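Local coordinates for putative periplasmic protein (Salmonella enterica subsp. enterica serovar Typhimurium, PDB 4J32) that probably acts as the periplasmic immunity protein Tai4, binding and inhibiting the type VI secretion amidase effector Tae4, a papain-like peptidoglycan hydrolase, at residues Gln49-Glu52 and Ile53-Ile57; Ser75-Asn78 and Thr79-Cys82; His87-Glu90 and Leu91-Ile95. One frame throughout, in Å; residues are numbered along the deposited sequence.

Overall arrangement
The three contacts follow one another along an all-helical chain, each at the first turn of a helix. Contact 1 starts helix 51-65, contact 2 starts helix 78-86 and contact 3 starts helix 89-96. Contacts 1 and 2 lie on opposite sides of the chain's centre, their own centres about 24 Å apart. Contacts 1 and 3 are about 13 Å apart between centres and touch: L94 packs on E56 and I57, and L91 on I57. Contacts 2 and 3 are about 19 Å apart between centres and do not touch. Contact 1 lies at the interface with the putative cytoplasmic protein, probably the toxin Tae4; contact 2 meets that chain and the second subunit, contact 3 the latter.

Contact 1: Gln49-Glu52 and Ile53-Ile57; sequences QSVE and IYHEI
The backbone oxygen of V51 takes two N-H groups. H55 N donates to V51 O at 3.1 Å, with the donor in the carbonyl plane. Y54 N adds a weak bond to the same oxygen, bent to 122° at the hydrogen. The next carbonyl continues the helix, with E56 N on E52 O at 2.9 Å. One step earlier, I53 N donates to S50 O from above the carbonyl plane, as the chain turns into the helix.

V51 and H55 pack one turn apart. V51 CG2 lies 3.5 Å from H55 NE2, and CG1 approaches H55 CE1. With CG1 between the backbone N and the carbonyl carbon (chi1 75°) and CG2 anti to the N, both methyls meet the CE1-NE2 end of the imidazole. V51 O lies over one face of that ring, offset toward the rim. H55 NE2 is hydrogen-bonded to N47 of the chain of the putative cytoplasmic protein, and Y52 of that chain meets the H55 ring edge-to-face.

On another side, Q49 CB touches I53 CG2 at 3.5 Å. This same methyl lies over one face of the Y54 ring, toward its rim. Q49 O lies at the ring edge. Q49 NE2 is bonded to E100 O and Q10 OE1.

This is the first turn of helix 51-65. It belongs to the interface of a toxin-inhibitor complex, where Q49 O accepts from R92 and H55 NE2 bonds to N47 of the partner chain.

Contact 2: Ser75-Asn78 and Thr79-Cys82; sequences SDFN and TMKC
M80 comes to the F77 ring obliquely, with its CE 3.9 Å from F77 CD1. M80 SD is 5.1 Å from the ring centroid, a Met-aromatic contact. S75 CB lies over the centre of one face of this ring, 3.8 Å above the plane. The F77 and M80 side chains run side by side and point the same way. M80 CG is anti to the backbone N (chi1 -169°), and a bend at chi3 swings the methyl to the ring.

N78 and K81 also lie side by side. K81 NZ donates to N78 OD1 at 2.9 Å, nearly along the C=O axis. The lysine is extended beyond CG, which carries its amine back over the helix start. A water accepts from K81 NZ at 2.9 Å and can donate to D76 O, though other acceptors compete for its protons. K81 NZ also donates to L67 O. The amine thus links N78 to L67 O of the preceding loop, and through the water probably to D76 O.

The backbone is held as well. F77 N donates to S75 OG at 3.0 Å, an ST turn. F77 is the N-cap residue, and F77 O accepts from K81 N at 3.3 Å.

N78 N and T79 OG1 bond to D35 of the second subunit. The contact joins the loop after helix 51-65 to the start of helix 78-86, which C82 links to helix 10-26 by a disulfide with C22.

Contact 3: His87-Glu90 and Leu91-Ile95; sequences HDRE and LNELI
D88 meets the next turn with two different oxygens. Its OD1 accepts from L91 N at 2.9 Å, using the anti lone pair, which lies away from OD2. The D88 side chain reaches forward because CG is anti to the backbone N (chi1 180°). OD2 is bonded to Y64 OH, so both carboxylate oxygens have a donor.

D88 O is gripped twice by N92. The backbone N92 N donates at 3.1 Å to D88 O, tilted only slightly from the carbonyl plane. The side-chain ND2 of N92 reaches the same D88 O at 2.9 Å, from well above that plane. ND2 also donates to I86 O, so this amide bridges the last residue of helix 78-86 and the N-cap of helix 89-96. N92 was modelled in two conformers, and this holds for the one described. H87 ND1 is hydrogen-bonded to I83 O.

The following carbonyls are satisfied by the helix itself. E93 N donates to R89 O, and L94 N to E90 O, both at 2.9 Å.

R89 bends at chi3 (88°) and brings NH1 to 3.2 Å from E93 CG. The two charged groups stay beyond salt-bridge distance, with R89 NH1 4.2 Å from E93 OE2. Their planes are 32° apart. OE2 of E93 has a long, weak ion pair with K96. In the conformer described, E90 OE1 forms a salt bridge with K63, on helix 51-65.

L91 packs on A18 of helix 10-26. The D88 bond to L91 N is a classic aspartate N-cap, here starting helix 89-96.

Contact 1: Gln49-Glu52 and Ile53-Ile57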
# COMPACT_ATOMS: atom_id res chain seq x y z
N GLN B 49 -14.90 -10.39 14.14
CA GLN B 49 -15.99 -10.37 13.16
C GLN B 49 -16.01 -11.64 12.33
O GLN B 49 -14.96 -12.27 12.09
CB GLN B 49 -15.89 -9.16 12.21
CG GLN B 49 -16.04 -7.78 12.91
CD GLN B 49 -14.83 -7.44 13.78
OE1 GLN B 49 -13.69 -7.63 13.37
NE2 GLN B 49 -15.08 -6.93 14.99
N SER B 50 -17.20 -11.95 11.84
CA SER B 50 -17.42 -13.07 10.92
C SER B 50 -16.82 -12.75 9.56
O SER B 50 -16.60 -11.58 9.21
CB SER B 50 -18.92 -13.32 10.74
OG SER B 50 -19.52 -13.72 11.97
N VAL B 51 -16.58 -13.79 8.78
CA VAL B 51 -15.84 -13.61 7.52
C VAL B 51 -16.60 -12.74 6.51
O VAL B 51 -16.00 -12.06 5.67
CB VAL B 51 -15.44 -14.98 6.89
CG1 VAL B 51 -16.67 -15.70 6.24
CG2 VAL B 51 -14.26 -14.82 5.94
N GLU B 52 -17.93 -12.73 6.59
CA GLU B 52 -18.70 -11.96 5.61
C GLU B 52 -18.41 -10.46 5.68
O GLU B 52 -18.62 -9.77 4.70
CB GLU B 52 -20.21 -12.21 5.73
CG GLU B 52 -20.68 -13.60 5.25
CD GLU B 52 -20.44 -14.70 6.27
OE1 GLU B 52 -20.03 -14.42 7.43
OE2 GLU B 52 -20.69 -15.87 5.91
N ILE B 53 -17.96 -9.93 6.83
CA ILE B 53 -17.63 -8.49 6.82
C ILE B 53 -16.43 -8.21 5.92
O ILE B 53 -16.38 -7.19 5.24
CB ILE B 53 -17.50 -7.85 8.22
CG1 ILE B 53 -17.82 -6.33 8.12
CG2 ILE B 53 -16.13 -8.16 8.87
CD1 ILE B 53 -17.88 -5.60 9.49
N TYR B 54 -15.48 -9.13 5.89
CA TYR B 54 -14.34 -8.99 4.99
C TYR B 54 -14.74 -9.16 3.52
O TYR B 54 -14.22 -8.46 2.64
CB TYR B 54 -13.23 -9.98 5.38
CG TYR B 54 -12.85 -9.88 6.83
CD1 TYR B 54 -11.84 -9.00 7.24
CD2 TYR B 54 -13.48 -10.68 7.79
CE1 TYR B 54 -11.47 -8.90 8.59
CE2 TYR B 54 -13.12 -10.59 9.16
CZ TYR B 54 -12.12 -9.71 9.53
OH TYR B 54 -11.75 -9.61 10.85
N HIS B 55 -15.67 -10.08 3.26
CA HIS B 55 -16.26 -10.24 1.92
C HIS B 55 -16.93 -8.94 1.47
O HIS B 55 -16.85 -8.57 0.30
CB HIS B 55 -17.30 -11.37 1.86
CG HIS B 55 -16.77 -12.73 2.19
ND1 HIS B 55 -17.60 -13.83 2.32
CD2 HIS B 55 -15.51 -13.17 2.44
CE1 HIS B 55 -16.87 -14.89 2.63
NE2 HIS B 55 -15.60 -14.52 2.72
N GLU B 56 -17.62 -8.26 2.40
CA GLU B 56 -18.27 -6.99 2.04
C GLU B 56 -17.25 -5.85 1.83
O GLU B 56 -17.42 -5.02 0.94
CB GLU B 56 -19.29 -6.58 3.11
CG GLU B 56 -20.27 -5.48 2.63
CD GLU B 56 -21.11 -5.82 1.41
OE1 GLU B 56 -21.19 -7.00 0.96
OE2 GLU B 56 -21.76 -4.87 0.88
N ILE B 57 -16.23 -5.79 2.67
CA ILE B 57 -15.11 -4.86 2.45
C ILE B 57 -14.52 -5.07 1.04
O ILE B 57 -14.29 -4.11 0.30
CB ILE B 57 -14.03 -4.98 3.53
CG1 ILE B 57 -14.62 -4.53 4.87
CG2 ILE B 57 -12.80 -4.11 3.18
CD1 ILE B 57 -13.73 -4.79 6.13

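Contact 2: Ser75-Asn78 and Thr79-Cys82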
# COMPACT_ATOMS: atom_id res chain seq x y z
N SER B 75 1.65 6.06 -15.49
CA SER B 75 1.31 5.22 -14.34
C SER B 75 -0.14 4.80 -14.45
O SER B 75 -0.96 5.51 -15.06
CB SER B 75 1.51 6.00 -13.03
OG SER B 75 1.32 5.15 -11.90
N ASP B 76 -0.45 3.65 -13.88
CA ASP B 76 -1.83 3.24 -13.70
C ASP B 76 -2.41 3.78 -12.39
O ASP B 76 -3.61 3.64 -12.14
CB ASP B 76 -1.92 1.72 -13.73
CG ASP B 76 -1.69 1.17 -15.12
OD1 ASP B 76 -1.97 1.88 -16.10
OD2 ASP B 76 -1.25 0.01 -15.24
N PHE B 77 -1.55 4.37 -11.55
CA PHE B 77 -1.98 4.86 -10.22
C PHE B 77 -2.77 3.81 -9.37
O PHE B 77 -3.76 4.15 -8.72
CB PHE B 77 -2.78 6.17 -10.38
CG PHE B 77 -1.95 7.30 -10.96
CD1 PHE B 77 -1.06 8.01 -10.14
CD2 PHE B 77 -2.07 7.66 -12.30
CE1 PHE B 77 -0.29 9.06 -10.68
CE2 PHE B 77 -1.30 8.72 -12.84
CZ PHE B 77 -0.41 9.41 -12.01
N ASN B 78 -2.30 2.56 -9.38
CA ASN B 78 -2.96 1.49 -8.64
C ASN B 78 -2.97 1.80 -7.14
O ASN B 78 -3.98 1.61 -6.48
CB ASN B 78 -2.26 0.15 -8.92
CG ASN B 78 -2.55 -0.35 -10.31
OD1 ASN B 78 -3.69 -0.27 -10.77
ND2 ASN B 78 -1.54 -0.87 -11.00
N THR B 79 -1.85 2.31 -6.64
CA THR B 79 -1.70 2.61 -5.21
C THR B 79 -2.79 3.62 -4.83
O THR B 79 -3.41 3.53 -3.78
CB THR B 79 -0.32 3.22 -4.90
OG1 THR B 79 0.73 2.37 -5.38
CG2 THR B 79 -0.11 3.44 -3.36
N MET B 80 -3.02 4.59 -5.72
CA MET B 80 -4.00 5.65 -5.50
C MET B 80 -5.44 5.14 -5.36
O MET B 80 -6.27 5.73 -4.62
CB MET B 80 -3.94 6.66 -6.65
CG MET B 80 -4.72 7.90 -6.37
SD MET B 80 -4.54 9.13 -7.70
CE MET B 80 -2.95 9.84 -7.25
N LYS B 81 -5.77 4.09 -6.11
CA LYS B 81 -7.11 3.50 -6.03
C LYS B 81 -7.38 3.06 -4.57
O LYS B 81 -8.48 3.29 -4.04
CB LYS B 81 -7.24 2.31 -7.00
CG LYS B 81 -7.03 2.73 -8.46
CD LYS B 81 -6.88 1.54 -9.40
CE LYS B 81 -6.35 2.04 -10.75
NZ LYS B 81 -6.20 0.88 -11.71
N CYS B 82 -6.36 2.48 -3.93
CA CYS B 82 -6.53 1.96 -2.56
C CYS B 82 -6.52 3.08 -1.53
O CYS B 82 -7.21 3.00 -0.51
CB CYS B 82 -5.47 0.92 -2.26
SG CYS B 82 -5.67 -0.51 -3.29
O HOH W 1 -5.49 2.80 -13.78

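Contact 3: His87-Glu90 and Leu91-Ile95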
# COMPACT_ATOMS: atom_id res chain seq x y z
N HIS B 87 -10.71 6.00 2.19
CA HIS B 87 -11.49 7.19 2.57
C HIS B 87 -12.98 7.07 2.25
O HIS B 87 -13.78 8.01 2.50
CB HIS B 87 -10.92 8.44 1.90
CG HIS B 87 -9.54 8.79 2.39
ND1 HIS B 87 -8.40 8.23 1.85
CD2 HIS B 87 -9.12 9.65 3.36
CE1 HIS B 87 -7.34 8.71 2.48
NE2 HIS B 87 -7.74 9.57 3.39
N ASP B 88 -13.37 5.94 1.68
CA ASP B 88 -14.75 5.74 1.21
C ASP B 88 -15.76 5.77 2.37
O ASP B 88 -15.56 5.11 3.38
CB ASP B 88 -14.84 4.44 0.40
CG ASP B 88 -16.23 4.17 -0.12
OD1 ASP B 88 -16.98 3.54 0.63
OD2 ASP B 88 -16.57 4.57 -1.26
N ARG B 89 -16.82 6.56 2.20
CA ARG B 89 -17.83 6.73 3.24
C ARG B 89 -18.58 5.42 3.53
O ARG B 89 -18.82 5.10 4.69
CB ARG B 89 -18.81 7.84 2.85
CG ARG B 89 -19.76 8.23 3.98
CD ARG B 89 -20.83 9.24 3.53
NE ARG B 89 -22.03 8.59 2.99
CZ ARG B 89 -22.89 7.84 3.69
NH1 ARG B 89 -22.70 7.61 4.99
NH2 ARG B 89 -23.93 7.29 3.08
N GLU B 90 -18.92 4.67 2.48
CA GLU B 90 -19.62 3.38 2.62
C GLU B 90 -18.81 2.39 3.46
O GLU B 90 -19.36 1.68 4.31
CB GLU B 90 -19.94 2.80 1.22
CG GLU B 90 -20.62 1.43 1.23
CD GLU B 90 -20.86 0.82 -0.16
OE1 GLU B 90 -20.38 1.37 -1.19
OE2 GLU B 90 -21.54 -0.22 -0.22
N LEU B 91 -17.51 2.34 3.20
CA LEU B 91 -16.59 1.48 3.95
C LEU B 91 -16.57 1.87 5.42
O LEU B 91 -16.68 1.02 6.31
CB LEU B 91 -15.18 1.59 3.37
CG LEU B 91 -14.07 0.90 4.18
CD1 LEU B 91 -14.25 -0.63 4.20
CD2 LEU B 91 -12.63 1.28 3.68
N ASN B 92 -16.44 3.17 5.69
CA ASN B 92 -16.33 3.57 7.05
C ASN B 92 -17.68 3.35 7.81
O ASN B 92 -17.66 2.93 8.97
CB ASN B 92 -15.62 4.93 7.13
CG ASN B 92 -14.09 4.81 6.80
OD1 ASN B 92 -13.31 4.40 7.66
ND2 ASN B 92 -13.68 5.12 5.55
N GLU B 93 -18.82 3.54 7.14
CA GLU B 93 -20.13 3.25 7.71
C GLU B 93 -20.35 1.76 7.97
O GLU B 93 -20.89 1.38 9.00
CB GLU B 93 -21.27 3.83 6.86
CG GLU B 93 -21.25 5.35 6.80
CD GLU B 93 -21.21 6.01 8.19
OE1 GLU B 93 -22.04 5.67 9.07
OE2 GLU B 93 -20.33 6.88 8.40
N LEU B 94 -19.91 0.93 7.03
CA LEU B 94 -19.96 -0.53 7.18
C LEU B 94 -19.25 -0.98 8.47
O LEU B 94 -19.77 -1.80 9.24
CB LEU B 94 -19.28 -1.21 5.99
CG LEU B 94 -19.11 -2.74 6.01
CD1 LEU B 94 -20.50 -3.45 5.93
CD2 LEU B 94 -18.21 -3.20 4.87
N ILE B 95 -18.07 -0.44 8.68
CA ILE B 95 -17.27 -0.79 9.85
C ILE B 95 -17.93 -0.28 11.12
O ILE B 95 -17.95 -0.97 12.15
CB ILE B 95 -15.80 -0.31 9.67
CG1 ILE B 95 -15.14 -1.14 8.57
CG2 ILE B 95 -14.99 -0.41 11.01
CD1 ILE B 95 -13.83 -0.58 8.02